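Long-range contacts in putative tryptophan halogenase (PDB 6Y1W), which is probably a flavin-dependent halogenase that binds FAD, as in the tryptophan halogenase family, though its structure here lacks the cofactor: residues A[21-27]-A[219-223]; A[98-104]-A[447-453]; A[223-229]-A[333-339]. All blocks are in the same frame, centred on the assembly; numbering follows the deposited sequence.

Contact 1 (A[21-27]-A[219-223]); sequences IAGGGTA and LDCTG
Cys221 turns SG away from its carbonyl carbon and beside its backbone N (chi1 -61°), which carries the sulfur toward Ile21 and Ala27. There SG lies 4.0 Å from Ile21 CG2, the branch that Ile21 sets anti to its own N. Cys221 CB meets Ala27 CB at 3.9 Å, at the start of helix 25-39. One small side chain thus bridges strand and helix. Ile21 and Leu219 lie side by side and point the same way, with Ile21 CG1 3.8 Å from Leu219 CD1. Both face helix 25-39, where they pack on Ala32 and Ala31. Thr222 turns its methyl CG2 to Ala22, 3.7 Å from Ala22 CB.

Strands 18-22 and 217-220 are parallel neighbours in the central sheet. Ala22 N gives a nearly straight bond to Leu219 O (2.9 Å, 169°). Cys221 N returns a more bent one to Ala22 O (2.8 Å, 135°). After Ala22 the chain enters a glycine-rich turn that fits the GxGxxG pattern of Rossmann-type nucleotide-binding folds, and residues 24-27 are predicted to bind FAD. Gly23 packs tightly, and its CA makes a CA-H...O contact with Cys221 O. A water lies within hydrogen-bonding distance of both Cys221 O and Gly24 O. In this crystal tartaric acid, probably from the crystallisation liquor, hydrogen-bonds to the backbone N of Thr26 and Ala27. A meso-2,3-butanediol touches Gly23.

Asp220 lies on the face of the sheet that also carries Ala22. Its OD1 closes an Asx turn with Thr222 N (3.0 Å) and also accepts from Thr222 OG1 on its syn lone pair. Asp220 OD2 takes the backbone N-H groups of Leu228 and Ile229, which ties the turn to helix 227-232.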
ATOM      1  N   ILE A  21     -27.184  14.685  -7.388  1.00 15.64           N
ATOM      2  CA  ILE A  21     -26.161  15.306  -6.534  1.00 12.51           C
ATOM      3  C   ILE A  21     -26.829  16.456  -5.793  1.00 16.04           C
ATOM      4  O   ILE A  21     -27.335  17.400  -6.409  1.00 13.69           O
ATOM      5  CB  ILE A  21     -24.975  15.804  -7.378  1.00 13.64           C
ATOM      6  CG1 ILE A  21     -24.342  14.602  -8.078  1.00 16.43           C
ATOM      7  CG2 ILE A  21     -23.910  16.504  -6.491  1.00 17.62           C
ATOM      8  CD1 ILE A  21     -23.303  14.954  -9.143  1.00 14.84           C
ATOM      9  N   ALA A  22     -26.879  16.376  -4.478  1.00 15.97           N
ATOM     10  CA  ALA A  22     -27.504  17.421  -3.661  1.00 16.08           C
ATOM     11  C   ALA A  22     -26.420  18.365  -3.176  1.00 16.05           C
ATOM     12  O   ALA A  22     -25.564  17.958  -2.392  1.00 16.81           O
ATOM     13  CB  ALA A  22     -28.262  16.810  -2.480  1.00 15.49           C
ATOM     14  N   GLY A  23     -26.428  19.596  -3.682  1.00 17.05           N
ATOM     15  CA  GLY A  23     -25.410  20.565  -3.329  1.00 15.06           C
ATOM     16  C   GLY A  23     -24.403  20.788  -4.443  1.00 17.91           C
ATOM     17  O   GLY A  23     -24.055  19.875  -5.197  1.00 16.70           O
ATOM     18  N   GLY A  24     -23.905  22.022  -4.523  1.00 16.66           N
ATOM     19  CA  GLY A  24     -22.932  22.405  -5.520  1.00 17.99           C
ATOM     20  C   GLY A  24     -21.585  22.588  -4.865  1.00 15.82           C
ATOM     21  O   GLY A  24     -21.120  21.704  -4.136  1.00 16.53           O
ATOM     22  N   GLY A  25     -20.979  23.747  -5.106  1.00 17.08           N
ATOM     23  CA  GLY A  25     -19.701  24.093  -4.592  1.00 15.44           C
ATOM     24  C   GLY A  25     -18.657  23.118  -5.118  1.00 14.97           C
ATOM     25  O   GLY A  25     -18.818  22.444  -6.128  1.00 16.49           O
ATOM     26  N   THR A  26     -17.555  23.036  -4.390  1.00 15.73           N
ATOM     27  CA  THR A  26     -16.463  22.163  -4.783  0.51 16.10           C
ATOM     28  C   THR A  26     -16.889  20.694  -4.781  1.00 14.92           C
ATOM     29  O   THR A  26     -16.568  19.916  -5.684  1.00 14.83           O
ATOM     30  CB  THR A  26     -15.326  22.400  -3.799  0.51 19.02           C
ATOM     31  OG1 THR A  26     -15.093  23.822  -3.691  0.51 19.62           O
ATOM     32  CG2 THR A  26     -14.109  21.695  -4.239  0.51 14.83           C
ATOM     33  N   ALA A  27     -17.550  20.279  -3.698  1.00 13.61           N
ATOM     34  CA  ALA A  27     -17.864  18.851  -3.588  1.00 13.90           C
ATOM     35  C   ALA A  27     -18.803  18.411  -4.696  1.00 14.40           C
ATOM     36  O   ALA A  27     -18.580  17.382  -5.347  1.00 14.23           O
ATOM     37  CB  ALA A  27     -18.476  18.538  -2.220  1.00 14.16           C
ATOM     38  N   LEU A 219     -25.838  11.647  -4.146  1.00 15.25           N
ATOM     39  CA  LEU A 219     -24.596  12.090  -3.513  1.00 14.15           C
ATOM     40  C   LEU A 219     -24.908  13.278  -2.614  1.00 14.29           C
ATOM     41  O   LEU A 219     -25.433  14.300  -3.085  1.00 14.91           O
ATOM     42  CB  LEU A 219     -23.557  12.492  -4.556  1.00 12.54           C
ATOM     43  CG  LEU A 219     -23.287  11.451  -5.661  1.00 15.05           C
ATOM     44  CD1 LEU A 219     -22.126  11.935  -6.567  1.00 15.13           C
ATOM     45  CD2 LEU A 219     -23.047  10.061  -5.076  1.00 15.78           C
ATOM     46  N   ASP A 220     -24.556  13.175  -1.325  1.00 14.16           N
ATOM     47  CA  ASP A 220     -24.825  14.274  -0.387  1.00 12.92           C
ATOM     48  C   ASP A 220     -23.619  15.204  -0.354  1.00 13.43           C
ATOM     49  O   ASP A 220     -22.576  14.878   0.220  1.00 15.57           O
ATOM     50  CB  ASP A 220     -25.121  13.748   1.017  1.00 15.83           C
ATOM     51  CG  ASP A 220     -25.661  14.832   1.913  1.00 17.65           C
ATOM     52  OD1 ASP A 220     -25.505  16.036   1.555  1.00 17.16           O
ATOM     53  OD2 ASP A 220     -26.189  14.511   2.987  1.00 17.74           O
ATOM     54  N   CYS A 221     -23.740  16.315  -1.078  1.00 13.14           N
ATOM     55  CA  CYS A 221     -22.746  17.384  -1.086  1.00 14.37           C
ATOM     56  C   CYS A 221     -23.299  18.645  -0.430  1.00 15.65           C
ATOM     57  O   CYS A 221     -22.971  19.768  -0.836  1.00 17.02           O
ATOM     58  CB  CYS A 221     -22.287  17.671  -2.516  1.00 16.21           C
ATOM     59  SG  CYS A 221     -21.512  16.255  -3.276  1.00 15.51           S
ATOM     60  N   THR A 222     -24.153  18.483   0.580  1.00 15.10           N
ATOM     61  CA  THR A 222     -24.818  19.646   1.162  1.00 15.78           C
ATOM     62  C   THR A 222     -24.048  20.246   2.316  1.00 19.30           C
ATOM     63  O   THR A 222     -24.590  21.126   3.000  1.00 22.10           O
ATOM     64  CB  THR A 222     -26.259  19.316   1.597  1.00 17.19           C
ATOM     65  OG1 THR A 222     -26.282  18.282   2.595  1.00 19.28           O
ATOM     66  CG2 THR A 222     -27.062  18.889   0.387  1.00 17.34           C
ATOM     67  N   GLY A 223     -22.851  19.739   2.607  1.00 18.12           N
ATOM     68  CA  GLY A 223     -21.999  20.423   3.593  1.00 17.26           C
ATOM     69  C   GLY A 223     -22.419  20.008   4.996  1.00 17.31           C
ATOM     70  O   GLY A 223     -22.852  18.881   5.235  1.00 18.78           O
TER
HETATM   71  O   HOH W   1     -21.254  21.788  -1.278  1.00 17.08           O

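Contact 2 (A[98-104]-A[447-453])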
ATOM      1  N   ARG A  98       6.957  23.934  16.693  1.00 15.49           N
ATOM      2  CA  ARG A  98       7.898  23.251  17.571  1.00 16.83           C
ATOM      3  C   ARG A  98       8.080  24.043  18.863  1.00 15.92           C
ATOM      4  O   ARG A  98       7.993  23.494  19.963  1.00 17.37           O
ATOM      5  CB  ARG A  98       9.240  23.059  16.868  1.00 16.62           C
ATOM      6  CG  ARG A  98      10.164  22.166  17.709  1.00 22.96           C
ATOM      7  CD  ARG A  98      11.575  22.621  17.772  1.00 34.07           C
ATOM      8  NE  ARG A  98      12.311  21.772  18.709  1.00 26.79           N
ATOM      9  CZ  ARG A  98      13.401  21.093  18.372  1.00 31.70           C
ATOM     10  NH1 ARG A  98      13.847  21.157  17.129  1.00 29.44           N
ATOM     11  NH2 ARG A  98      14.016  20.327  19.271  1.00 26.78           N
ATOM     12  N   ASP A  99       8.305  25.348  18.737  1.00 16.51           N
ATOM     13  CA  ASP A  99       8.317  26.260  19.869  1.00 14.36           C
ATOM     14  C   ASP A  99       8.197  27.651  19.271  1.00 18.72           C
ATOM     15  O   ASP A  99       8.317  27.825  18.050  1.00 16.79           O
ATOM     16  CB  ASP A  99       9.610  26.121  20.688  1.00 15.86           C
ATOM     17  CG  ASP A  99       9.438  26.565  22.122  1.00 19.53           C
ATOM     18  OD1 ASP A  99       8.409  27.224  22.453  1.00 19.56           O
ATOM     19  OD2 ASP A  99      10.361  26.226  22.916  1.00 23.94           O
ATOM     20  N   VAL A 100       7.952  28.648  20.130  1.00 17.37           N
ATOM     21  CA  VAL A 100       8.033  30.022  19.659  1.00 17.86           C
ATOM     22  C   VAL A 100       9.381  30.244  19.010  1.00 17.62           C
ATOM     23  O   VAL A 100      10.430  29.850  19.540  1.00 19.29           O
ATOM     24  CB  VAL A 100       7.814  31.008  20.818  1.00 16.66           C
ATOM     25  CG1 VAL A 100       7.946  32.445  20.321  1.00 22.97           C
ATOM     26  CG2 VAL A 100       6.443  30.762  21.424  1.00 17.14           C
ATOM     27  N   ASP A 101       9.341  30.875  17.844  1.00 16.90           N
ATOM     28  CA  ASP A 101      10.480  31.251  17.021  1.00 18.03           C
ATOM     29  C   ASP A 101      11.265  30.065  16.490  1.00 20.70           C
ATOM     30  O   ASP A 101      12.399  30.234  16.076  1.00 20.21           O
ATOM     31  CB  ASP A 101      11.431  32.204  17.763  1.00 22.36           C
ATOM     32  CG  ASP A 101      10.789  33.528  18.069  1.00 28.88           C
ATOM     33  OD1 ASP A 101       9.988  34.035  17.254  1.00 23.76           O
ATOM     34  OD2 ASP A 101      11.081  34.040  19.155  1.00 28.10           O
ATOM     35  N   ARG A 102      10.688  28.859  16.478  1.00 17.01           N
ATOM     36  CA  ARG A 102      11.335  27.713  15.853  1.00 13.62           C
ATOM     37  C   ARG A 102      10.436  27.214  14.745  1.00 16.19           C
ATOM     38  O   ARG A 102       9.330  26.729  15.019  1.00 20.32           O
ATOM     39  CB  ARG A 102      11.612  26.596  16.855  1.00 20.22           C
ATOM     40  CG  ARG A 102      12.546  27.118  17.963  1.00 20.74           C
ATOM     41  CD  ARG A 102      13.078  26.026  18.833  1.00 25.31           C
ATOM     42  NE  ARG A 102      14.155  25.267  18.170  1.00 25.06           N
ATOM     43  CZ  ARG A 102      14.869  24.338  18.797  1.00 24.19           C
ATOM     44  NH1 ARG A 102      14.615  24.069  20.084  1.00 28.83           N
ATOM     45  NH2 ARG A 102      15.823  23.677  18.148  1.00 25.86           N
ATOM     46  N   HIS A 103      10.938  27.287  13.520  1.00 15.73           N
ATOM     47  CA  HIS A 103      10.162  27.080  12.301  1.00 15.97           C
ATOM     48  C   HIS A 103      10.760  25.953  11.476  1.00 17.11           C
ATOM     49  O   HIS A 103      11.919  25.589  11.633  1.00 17.64           O
ATOM     50  CB  HIS A 103      10.144  28.370  11.465  1.00 16.40           C
ATOM     51  CG  HIS A 103       9.874  29.586  12.278  1.00 18.53           C
ATOM     52  ND1 HIS A 103       8.821  29.661  13.168  1.00 15.80           N
ATOM     53  CD2 HIS A 103      10.555  30.750  12.396  1.00 21.57           C
ATOM     54  CE1 HIS A 103       8.822  30.850  13.747  1.00 17.84           C
ATOM     55  NE2 HIS A 103       9.872  31.523  13.305  1.00 23.97           N
ATOM     56  N   TYR A 104       9.952  25.394  10.580  1.00 14.39           N
ATOM     57  CA  TYR A 104      10.462  24.421   9.613  1.00 11.77           C
ATOM     58  C   TYR A 104       9.484  24.386   8.448  1.00 11.18           C
ATOM     59  O   TYR A 104       8.419  25.006   8.498  1.00 15.25           O
ATOM     60  CB  TYR A 104      10.622  23.000  10.240  1.00 15.19           C
ATOM     61  CG  TYR A 104       9.275  22.311  10.501  1.00 13.96           C
ATOM     62  CD1 TYR A 104       8.495  22.617  11.628  1.00 14.38           C
ATOM     63  CD2 TYR A 104       8.772  21.388   9.601  1.00 13.13           C
ATOM     64  CE1 TYR A 104       7.272  22.026  11.842  1.00 14.00           C
ATOM     65  CE2 TYR A 104       7.546  20.805   9.799  1.00 13.29           C
ATOM     66  CZ  TYR A 104       6.795  21.113  10.915  1.00 16.25           C
ATOM     67  OH  TYR A 104       5.548  20.525  11.119  1.00 14.91           O
ATOM     68  N   GLN A 447       9.795  14.749   8.059  1.00 14.05           N
ATOM     69  CA  GLN A 447       9.952  16.203   8.131  1.00 13.64           C
ATOM     70  C   GLN A 447       9.169  16.791   9.302  1.00 14.48           C
ATOM     71  O   GLN A 447       9.659  17.690  10.005  1.00 16.61           O
ATOM     72  CB  GLN A 447       9.524  16.871   6.824  1.00 14.72           C
ATOM     73  CG  GLN A 447      10.473  16.637   5.642  1.00 14.19           C
ATOM     74  CD  GLN A 447      10.072  17.543   4.468  1.00 19.21           C
ATOM     75  OE1 GLN A 447       9.027  18.130   4.493  1.00 17.89           O
ATOM     76  NE2 GLN A 447      10.921  17.637   3.454  1.00 20.27           N
ATOM     77  N   VAL A 448       7.939  16.329   9.516  1.00 13.44           N
ATOM     78  CA  VAL A 448       7.144  16.923  10.584  1.00 13.19           C
ATOM     79  C   VAL A 448       7.648  16.485  11.960  1.00 14.51           C
ATOM     80  O   VAL A 448       7.711  17.305  12.888  1.00 16.45           O
ATOM     81  CB  VAL A 448       5.663  16.584  10.372  1.00 12.55           C
ATOM     82  CG1 VAL A 448       4.845  17.012  11.544  1.00 13.55           C
ATOM     83  CG2 VAL A 448       5.207  17.335   9.092  1.00 14.38           C
ATOM     84  N   MET A 449       7.989  15.200  12.140  1.00 14.93           N
ATOM     85  CA  MET A 449       8.465  14.816  13.477  1.00 16.19           C
ATOM     86  C   MET A 449       9.823  15.442  13.792  1.00 17.90           C
ATOM     87  O   MET A 449      10.020  15.955  14.904  1.00 15.43           O
ATOM     88  CB  MET A 449       8.500  13.300  13.643  1.00 16.83           C
ATOM     89  CG  MET A 449       7.073  12.789  13.735  1.00 15.84           C
ATOM     90  SD  MET A 449       6.976  11.058  14.304  1.00 17.45           S
ATOM     91  CE  MET A 449       7.483  10.203  12.824  1.00 16.47           C
ATOM     92  N   LEU A 450      10.764  15.468  12.832  1.00 14.94           N
ATOM     93  CA  LEU A 450      12.024  16.155  13.116  1.00 14.70           C
ATOM     94  C   LEU A 450      11.780  17.644  13.325  1.00 16.70           C
ATOM     95  O   LEU A 450      12.361  18.265  14.242  1.00 17.45           O
ATOM     96  CB  LEU A 450      13.000  15.970  11.956  1.00 21.67           C
ATOM     97  CG  LEU A 450      13.826  14.709  11.862  1.00 25.35           C
ATOM     98  CD1 LEU A 450      14.654  14.776  10.566  1.00 23.22           C
ATOM     99  CD2 LEU A 450      14.731  14.599  13.097  1.00 20.61           C
ATOM    100  N   GLY A 451      10.946  18.240  12.462  1.00 14.19           N
ATOM    101  CA  GLY A 451      10.695  19.674  12.549  1.00 15.13           C
ATOM    102  C   GLY A 451      10.058  20.116  13.848  1.00 16.60           C
ATOM    103  O   GLY A 451      10.311  21.232  14.325  1.00 16.58           O
ATOM    104  N   GLN A 452       9.205  19.273  14.430  1.00 15.11           N
ATOM    105  CA  GLN A 452       8.519  19.583  15.665  1.00 11.80           C
ATOM    106  C   GLN A 452       9.216  18.980  16.885  1.00 14.52           C
ATOM    107  O   GLN A 452       8.646  18.992  17.979  1.00 18.96           O
ATOM    108  CB  GLN A 452       7.058  19.174  15.577  1.00 18.94           C
ATOM    109  CG  GLN A 452       6.410  19.953  14.403  1.00 15.56           C
ATOM    110  CD  GLN A 452       4.930  20.243  14.500  1.00 13.71           C
ATOM    111  OE1 GLN A 452       4.350  20.679  13.505  1.00 15.30           O
ATOM    112  NE2 GLN A 452       4.326  20.084  15.683  1.00 13.91           N
ATOM    113  N   GLY A 453      10.454  18.524  16.734  1.00 12.89           N
ATOM    114  CA  GLY A 453      11.318  18.310  17.887  1.00 18.03           C
ATOM    115  C   GLY A 453      11.360  16.919  18.453  1.00 23.18           C
ATOM    116  O   GLY A 453      11.810  16.749  19.599  1.00 21.50           O
TER
HETATM  117  O   HOH W   2      12.376  18.838  21.430  1.00 25.96           O
HETATM  118  O   HOH W   3      12.621  22.431  14.454  1.00 32.95           O
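The Tyr104 ring lies with one face against Gly451, whose CA stands 3.8 Å from the ring centroid and 19° off the normal, a CH-pi contact. At the ring edge, in plane, is Gln452 OE1. The ring of Phe94 also meets that of Tyr104, with the two planes close to parallel. The Arg98 guanidinium is covered on one face by Gly453 CA, over its centre, and on the opposite face by Arg102 NH2, offset toward the rim. Water 3 sits at its edge and links Arg98 NH1 to Gly451 O.

Tyr104 OH donates to Gln452 OE1 (2.7 Å) on a lone pair in the carbonyl plane. The ring and amide planes are 62° apart. OE1 also accepts from His395, and NE2 bonds to Ala398 O. OE1 thus has two donors and NE2 one acceptor, which holds the amide's rotation. Val448 CG1 touches Tyr104 OH at 3.6 Å.

This is where helix 442-451 ends, in a Schellman motif with Gly453 as the C-prime residue. The helix end packs on the edge strand 102-107 and on the corner at Arg98.

Arg98 sends CG anti to its N (chi1 -172°), and CG reaches Gln452 C at 3.4 Å. Beyond the bend at chi2, NE forms a salt bridge with Asp400. Water 2 joins Arg98 NH2 to Gly453 O.

Contact 3 (A[223-229]-A[333-339]); sequences GFRALLI and CVALGLA
Phe224 and Leu338 meet at an angle. Leu338 CD2 lies 3.9 Å from Phe224 CE2, and CD1 is nearly as close to CD2 and CE2 of the same ring. Leu338 CB rests on Gly223 CA at 3.6 Å. The leucine points its CB toward 223-229, with CG beside its own N (chi1 -69°), which brings CD1 and CD2 to the CD2-CE2-CZ side of the ring. Phe224 is exposed and Leu338 partly exposed, and this pair lies nearer the solvent.

Deeper in, Ile229 points toward strand 333-335. Its CG1 is anti to the backbone N (chi1 -167°), which leaves CG2 between N and the carbonyl carbon. CG2 thereby comes 3.8 Å from Ala335 CB and 4.2 Å from Ala339 CB. CD1 reaches on to Cys333 SG at 4.2 Å. The sulfur also meets Leu228 CB at 3.7 Å and thus touches both Leu228 and Ile229.

Strand 333-335 is next to 217-220 in the mixed central sheet of the Rossmann-like region. Leu228 and Ile229, at the weakly bonded start of helix 227-232, pack against Cys333 and Ala335 of the strand. Leu228 also packs on Phe218 and on strand 202-207, and Val334 shares backbone hydrogen bonds with Phe218 and Asp220. Leu338 is predicted to take part in FAD binding, and a tartaric acid molecule binds its backbone N here.

No direct hydrogen bond joins the two segments. Water 4 does the polar work: it accepts from Gly223 N (2.8 Å) and from Ala339 N, and donates to Leu336 O (2.6 Å). Gly223 O is instead used within its own turn, by Ala226 N. Ala339 O accepts from Arg325 of strand 323-325.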
ATOM      1  N   GLY A 223     -22.851  19.739   2.607  1.00 18.12           N
ATOM      2  CA  GLY A 223     -21.999  20.423   3.593  1.00 17.26           C
ATOM      3  C   GLY A 223     -22.419  20.008   4.996  1.00 17.31           C
ATOM      4  O   GLY A 223     -22.852  18.881   5.235  1.00 18.78           O
ATOM      5  N   PHE A 224     -22.273  20.944   5.931  1.00 18.79           N
ATOM      6  CA  PHE A 224     -22.676  20.688   7.301  1.00 22.80           C
ATOM      7  C   PHE A 224     -24.180  20.495   7.411  1.00 23.38           C
ATOM      8  O   PHE A 224     -24.640  19.937   8.418  1.00 23.96           O
ATOM      9  CB  PHE A 224     -22.169  21.825   8.215  1.00 24.49           C
ATOM     10  CG  PHE A 224     -20.736  21.642   8.639  1.00 23.25           C
ATOM     11  CD1 PHE A 224     -20.343  20.495   9.309  1.00 34.73           C
ATOM     12  CD2 PHE A 224     -19.776  22.621   8.366  1.00 30.63           C
ATOM     13  CE1 PHE A 224     -19.021  20.320   9.697  1.00 46.37           C
ATOM     14  CE2 PHE A 224     -18.453  22.439   8.750  1.00 22.72           C
ATOM     15  CZ  PHE A 224     -18.078  21.297   9.405  1.00 28.60           C
ATOM     16  N   ARG A 225     -24.953  20.870   6.386  1.00 19.98           N
ATOM     17  CA  ARG A 225     -26.387  20.601   6.476  1.00 22.57           C
ATOM     18  C   ARG A 225     -26.649  19.106   6.438  1.00 23.23           C
ATOM     19  O   ARG A 225     -27.551  18.626   7.130  1.00 22.60           O
ATOM     20  CB  ARG A 225     -27.148  21.273   5.316  1.00 19.91           C
ATOM     21  CG  ARG A 225     -26.900  22.746   5.131  1.00 31.20           C
ATOM     22  CD  ARG A 225     -27.616  23.290   3.909  1.00 31.84           C
ATOM     23  NE  ARG A 225     -27.914  24.710   4.093  1.00 62.33           N
ATOM     24  CZ  ARG A 225     -27.015  25.694   4.034  1.00 70.11           C
ATOM     25  NH1 ARG A 225     -27.402  26.950   4.228  1.00 64.14           N
ATOM     26  NH2 ARG A 225     -25.738  25.438   3.763  1.00 58.35           N
ATOM     27  N   ALA A 226     -25.811  18.346   5.723  1.00 20.00           N
ATOM     28  CA  ALA A 226     -25.943  16.894   5.605  1.00 16.88           C
ATOM     29  C   ALA A 226     -27.409  16.480   5.484  1.00 17.85           C
ATOM     30  O   ALA A 226     -27.908  15.626   6.225  1.00 21.23           O
ATOM     31  CB  ALA A 226     -25.253  16.161   6.761  1.00 15.71           C
ATOM     32  N   LEU A 227     -28.093  17.092   4.526  1.00 18.05           N
ATOM     33  CA  LEU A 227     -29.538  16.884   4.390  1.00 21.81           C
ATOM     34  C   LEU A 227     -29.893  15.413   4.185  1.00 24.76           C
ATOM     35  O   LEU A 227     -30.955  14.947   4.627  1.00 23.17           O
ATOM     36  CB  LEU A 227     -30.060  17.693   3.217  1.00 18.90           C
ATOM     37  CG  LEU A 227     -29.904  19.212   3.211  1.00 35.63           C
ATOM     38  CD1 LEU A 227     -30.597  19.777   1.987  1.00 33.38           C
ATOM     39  CD2 LEU A 227     -30.506  19.799   4.475  1.00 32.55           C
ATOM     40  N   LEU A 228     -29.065  14.683   3.449  1.00 17.96           N
ATOM     41  CA  LEU A 228     -29.388  13.290   3.160  1.00 16.29           C
ATOM     42  C   LEU A 228     -28.763  12.318   4.163  1.00 20.05           C
ATOM     43  O   LEU A 228     -29.476  11.528   4.793  1.00 19.96           O
ATOM     44  CB  LEU A 228     -28.966  12.934   1.720  1.00 17.56           C
ATOM     45  CG  LEU A 228     -29.438  13.902   0.620  1.00 20.02           C
ATOM     46  CD1 LEU A 228     -29.023  13.352  -0.779  1.00 22.35           C
ATOM     47  CD2 LEU A 228     -30.925  14.109   0.652  1.00 25.90           C
ATOM     48  N   ILE A 229     -27.429  12.339   4.303  1.00 16.24           N
ATOM     49  CA  ILE A 229     -26.755  11.337   5.113  1.00 16.93           C
ATOM     50  C   ILE A 229     -27.064  11.565   6.581  1.00 19.72           C
ATOM     51  O   ILE A 229     -27.125  10.603   7.360  1.00 21.12           O
ATOM     52  CB  ILE A 229     -25.237  11.357   4.824  1.00 19.28           C
ATOM     53  CG1 ILE A 229     -24.516  10.125   5.386  1.00 21.70           C
ATOM     54  CG2 ILE A 229     -24.593  12.669   5.330  1.00 20.82           C
ATOM     55  CD1 ILE A 229     -24.709   8.821   4.569  1.00 21.75           C
ATOM     56  N   CYS A 333     -27.042   6.383  -0.654  1.00 17.79           N
ATOM     57  CA  CYS A 333     -26.522   7.729  -0.456  1.00 18.51           C
ATOM     58  C   CYS A 333     -25.024   7.676  -0.147  1.00 17.20           C
ATOM     59  O   CYS A 333     -24.589   6.914   0.721  1.00 17.43           O
ATOM     60  CB  CYS A 333     -27.269   8.412   0.699  1.00 18.77           C
ATOM     61  SG  CYS A 333     -26.656  10.081   1.057  1.00 19.24           S
ATOM     62  N   VAL A 334     -24.232   8.458  -0.885  1.00 15.61           N
ATOM     63  CA  VAL A 334     -22.794   8.595  -0.611  1.00 14.16           C
ATOM     64  C   VAL A 334     -22.546  10.038  -0.210  1.00 13.95           C
ATOM     65  O   VAL A 334     -22.847  10.964  -0.983  1.00 16.57           O
ATOM     66  CB  VAL A 334     -21.933   8.198  -1.827  1.00 18.41           C
ATOM     67  CG1 VAL A 334     -20.465   8.405  -1.521  1.00 15.55           C
ATOM     68  CG2 VAL A 334     -22.157   6.726  -2.217  1.00 15.61           C
ATOM     69  N   ALA A 335     -21.989  10.241   0.999  1.00 14.18           N
ATOM     70  CA  ALA A 335     -21.633  11.601   1.410  1.00 13.36           C
ATOM     71  C   ALA A 335     -20.229  11.972   0.943  1.00 13.33           C
ATOM     72  O   ALA A 335     -19.309  11.150   0.973  1.00 16.42           O
ATOM     73  CB  ALA A 335     -21.721  11.752   2.937  1.00 13.87           C
ATOM     74  N   LEU A 336     -20.066  13.239   0.533  1.00 13.86           N
ATOM     75  CA  LEU A 336     -18.767  13.772   0.121  1.00 14.31           C
ATOM     76  C   LEU A 336     -18.510  15.124   0.768  1.00 17.50           C
ATOM     77  O   LEU A 336     -19.443  15.859   1.089  1.00 16.92           O
ATOM     78  CB  LEU A 336     -18.740  13.946  -1.408  1.00 14.70           C
ATOM     79  CG  LEU A 336     -18.928  12.696  -2.238  1.00 15.42           C
ATOM     80  CD1 LEU A 336     -19.199  13.056  -3.713  1.00 18.65           C
ATOM     81  CD2 LEU A 336     -17.663  11.783  -2.131  1.00 17.03           C
ATOM     82  N   GLY A 337     -17.229  15.468   0.938  1.00 14.95           N
ATOM     83  CA  GLY A 337     -16.919  16.779   1.491  1.00 15.69           C
ATOM     84  C   GLY A 337     -17.367  16.907   2.930  1.00 17.27           C
ATOM     85  O   GLY A 337     -17.302  15.948   3.694  1.00 18.28           O
ATOM     86  N   LEU A 338     -17.829  18.105   3.315  1.00 16.30           N
ATOM     87  CA  LEU A 338     -18.178  18.345   4.719  1.00 15.88           C
ATOM     88  C   LEU A 338     -19.245  17.380   5.228  1.00 21.57           C
ATOM     89  O   LEU A 338     -19.257  17.039   6.419  1.00 20.10           O
ATOM     90  CB  LEU A 338     -18.673  19.775   4.901  1.00 17.26           C
ATOM     91  CG  LEU A 338     -17.583  20.829   4.711  1.00 19.88           C
ATOM     92  CD1 LEU A 338     -18.210  22.237   4.723  1.00 17.21           C
ATOM     93  CD2 LEU A 338     -16.550  20.669   5.784  1.00 29.97           C
ATOM     94  N   ALA A 339     -20.159  16.943   4.361  1.00 17.39           N
ATOM     95  CA  ALA A 339     -21.153  15.984   4.831  1.00 16.77           C
ATOM     96  C   ALA A 339     -20.541  14.678   5.303  1.00 20.94           C
ATOM     97  O   ALA A 339     -21.213  13.941   6.059  1.00 23.66           O
ATOM     98  CB  ALA A 339     -22.180  15.679   3.720  1.00 17.79           C
TER
HETATM   99  O   HOH W   4     -20.732  18.109   1.632  1.00 18.11           O

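Overall arrangement
Contacts 1 and 3 form one region and share Gly223. Strand 217-220 pairs with 18-22 in contact 1 and neighbours 333-335, the strand of contact 3. Asp220 links the two contacts, and its N bonds to Val334 O. Both are buried and lie near the predicted FAD site. Contact 1 is held by strand backbone bonds and small residues, contact 3 by apolar packing and a bridging water. Contact 2 lies on the opposite side of the chain's centre, about 36 to 37 Å away between centres. It is only partly buried and rests on an aromatic ring, an arginine, glycines and waters at a helix end.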